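Local coordinates for protein L-amino acid deaminase (PDB 5HXW) that probably catalyses the FAD-dependent oxidative deamination of L-amino acids as a membrane-bound flavoprotein of Proteus vulgaris, at residues P150-I155 / F177-G182. Residues are numbered along the deposited sequence; the frame is centred on the assembly and turned at random.
Sequences PFKTRI and FEEDSG
OE1 of Glu179 accepts two hydrogen bonds from the guanidinium of Arg154 within a salt bridge, one from NH2 at 3.1 Å and a weak one from NH1. The oxygen lies close to the guanidinium plane, yet it is approached from above its own carboxylate, the two planes being 70° apart. Glu179 OE2 faces the bent end of Lys152, whose NZ forms a long salt bridge with it (3.9 Å); Glu160 is a second acid for Arg154 NH2. With CG set between its backbone N and carbonyl carbon (chi1 69°) and the chain extended as far as NE, Arg154 runs beside Phe177, bringing NH2 to the ring edge, 3.8 Å from CE2. The antiparallel strands 153-157 and 174-178 that carry these contacts pair within a large mixed sheet of the FAD-dependent oxidoreductase fold. Arg154 and Phe177 form the hydrogen-bonded pair, bonding N to O in both directions. Past the non-hydrogen-bonded pair Thr153-Glu178, Glu179 N, already inside the type I turn from Glu178 to Ser181, bonds to Lys152 O at 3.1 Å. On the sheet face opposite Arg154, Thr153 OG1 packs against Glu178 CG, while the Glu178 carboxylate turns to Ser85 N and Lys100. Asp180, beside Lys152 CB, pairs with Lys100 and Arg104.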
loop_
_atom_site.group_PDB
_atom_site.type_symbol
_atom_site.label_atom_id
_atom_site.label_comp_id
_atom_site.label_asym_id
_atom_site.label_seq_id
_atom_site.Cartn_x
_atom_site.Cartn_y
_atom_site.Cartn_z
ATOM N N PRO A 150 -23.615 -1.203 3.748
ATOM C CA PRO A 150 -24.026 -2.582 3.429
ATOM C C PRO A 150 -22.886 -3.467 2.917
ATOM O O PRO A 150 -22.057 -3.024 2.114
ATOM C CB PRO A 150 -25.101 -2.396 2.346
ATOM C CG PRO A 150 -25.578 -0.993 2.516
ATOM C CD PRO A 150 -24.357 -0.225 2.929
ATOM N N PHE A 151 -22.862 -4.704 3.410
ATOM C CA PHE A 151 -21.849 -5.702 3.080
ATOM C C PHE A 151 -22.322 -6.518 1.877
ATOM O O PHE A 151 -23.414 -7.097 1.900
ATOM C CB PHE A 151 -21.599 -6.587 4.310
ATOM C CG PHE A 151 -20.581 -7.677 4.106
ATOM C CD1 PHE A 151 -19.217 -7.378 3.989
ATOM C CD2 PHE A 151 -20.980 -9.017 4.072
ATOM C CE1 PHE A 151 -18.279 -8.392 3.818
ATOM C CE2 PHE A 151 -20.046 -10.034 3.901
ATOM C CZ PHE A 151 -18.693 -9.721 3.779
ATOM N N LYS A 152 -21.496 -6.550 0.831
ATOM C CA LYS A 152 -21.883 -7.119 -0.466
ATOM C C LYS A 152 -20.946 -8.233 -0.966
ATOM O O LYS A 152 -20.479 -8.203 -2.112
ATOM C CB LYS A 152 -22.025 -5.999 -1.511
ATOM C CG LYS A 152 -23.251 -5.109 -1.329
ATOM C CD LYS A 152 -23.155 -3.838 -2.163
ATOM C CE LYS A 152 -23.799 -3.989 -3.535
ATOM N NZ LYS A 152 -25.274 -3.794 -3.486
ATOM N N THR A 153 -20.688 -9.216 -0.102
ATOM C CA THR A 153 -19.881 -10.390 -0.455
ATOM C C THR A 153 -20.674 -11.665 -0.184
ATOM O O THR A 153 -21.221 -11.847 0.907
ATOM C CB THR A 153 -18.533 -10.416 0.303
ATOM O OG1 THR A 153 -17.856 -9.167 0.123
ATOM C CG2 THR A 153 -17.631 -11.551 -0.190
ATOM N N ARG A 154 -20.731 -12.536 -1.190
ATOM C CA ARG A 154 -21.482 -13.791 -1.105
ATOM C C ARG A 154 -20.856 -14.901 -1.953
ATOM O O ARG A 154 -20.083 -14.632 -2.876
ATOM C CB ARG A 154 -22.962 -13.572 -1.481
ATOM C CG ARG A 154 -23.212 -13.249 -2.949
ATOM C CD ARG A 154 -24.541 -12.549 -3.166
ATOM N NE ARG A 154 -24.778 -12.292 -4.588
ATOM C CZ ARG A 154 -24.362 -11.216 -5.256
ATOM N NH1 ARG A 154 -23.670 -10.254 -4.649
ATOM N NH2 ARG A 154 -24.638 -11.100 -6.548
ATOM N N ILE A 155 -21.203 -16.144 -1.621
ATOM C CA ILE A 155 -20.773 -17.333 -2.360
ATOM C C ILE A 155 -21.659 -17.452 -3.600
ATOM O O ILE A 155 -22.884 -17.344 -3.494
ATOM C CB ILE A 155 -20.884 -18.623 -1.497
ATOM C CG1 ILE A 155 -20.311 -18.426 -0.081
ATOM C CG2 ILE A 155 -20.187 -19.797 -2.169
ATOM C CD1 ILE A 155 -21.346 -18.108 0.986
ATOM N N PHE A 177 -17.601 -14.229 -3.976
ATOM C CA PHE A 177 -17.812 -13.064 -4.833
ATOM C C PHE A 177 -17.994 -11.779 -4.027
ATOM O O PHE A 177 -19.056 -11.543 -3.442
ATOM C CB PHE A 177 -18.997 -13.330 -5.785
ATOM C CG PHE A 177 -19.342 -12.185 -6.713
ATOM C CD1 PHE A 177 -18.354 -11.488 -7.423
ATOM C CD2 PHE A 177 -20.681 -11.833 -6.915
ATOM C CE1 PHE A 177 -18.694 -10.445 -8.284
ATOM C CE2 PHE A 177 -21.026 -10.795 -7.777
ATOM C CZ PHE A 177 -20.032 -10.102 -8.464
ATOM N N GLU A 178 -16.937 -10.970 -3.991
ATOM C CA GLU A 178 -17.001 -9.614 -3.450
ATOM C C GLU A 178 -17.440 -8.666 -4.567
ATOM O O GLU A 178 -16.615 -8.178 -5.350
ATOM C CB GLU A 178 -15.655 -9.191 -2.847
ATOM C CG GLU A 178 -15.700 -7.861 -2.099
ATOM C CD GLU A 178 -14.411 -7.527 -1.374
ATOM O OE1 GLU A 178 -13.734 -8.450 -0.883
ATOM O OE2 GLU A 178 -14.079 -6.329 -1.282
ATOM N N GLU A 179 -18.749 -8.425 -4.620
ATOM C CA GLU A 179 -19.400 -7.663 -5.686
ATOM C C GLU A 179 -18.949 -6.199 -5.769
ATOM O O GLU A 179 -18.861 -5.639 -6.866
ATOM C CB GLU A 179 -20.921 -7.745 -5.513
ATOM C CG GLU A 179 -21.733 -7.333 -6.730
ATOM C CD GLU A 179 -23.225 -7.425 -6.493
ATOM O OE1 GLU A 179 -23.893 -8.174 -7.235
ATOM O OE2 GLU A 179 -23.729 -6.753 -5.564
ATOM N N ASP A 180 -18.674 -5.594 -4.613
ATOM C CA ASP A 180 -18.272 -4.189 -4.543
ATOM C C ASP A 180 -16.750 -3.981 -4.399
ATOM O O ASP A 180 -16.300 -2.928 -3.921
ATOM C CB ASP A 180 -19.064 -3.449 -3.447
ATOM C CG ASP A 180 -18.695 -3.892 -2.033
ATOM O OD1 ASP A 180 -18.328 -5.072 -1.819
ATOM O OD2 ASP A 180 -18.784 -3.043 -1.121
ATOM N N SER A 181 -15.966 -4.974 -4.828
ATOM C CA SER A 181 -14.504 -4.885 -4.791
ATOM C C SER A 181 -14.003 -3.777 -5.719
ATOM O O SER A 181 -14.477 -3.637 -6.852
ATOM C CB SER A 181 -13.853 -6.220 -5.153
ATOM O OG SER A 181 -13.685 -6.355 -6.555
ATOM N N GLY A 182 -13.050 -3.000 -5.222
ATOM C CA GLY A 182 -12.546 -1.842 -5.938
ATOM C C GLY A 182 -11.370 -2.119 -6.845
ATOM O O GLY A 182 -10.614 -3.078 -6.645
#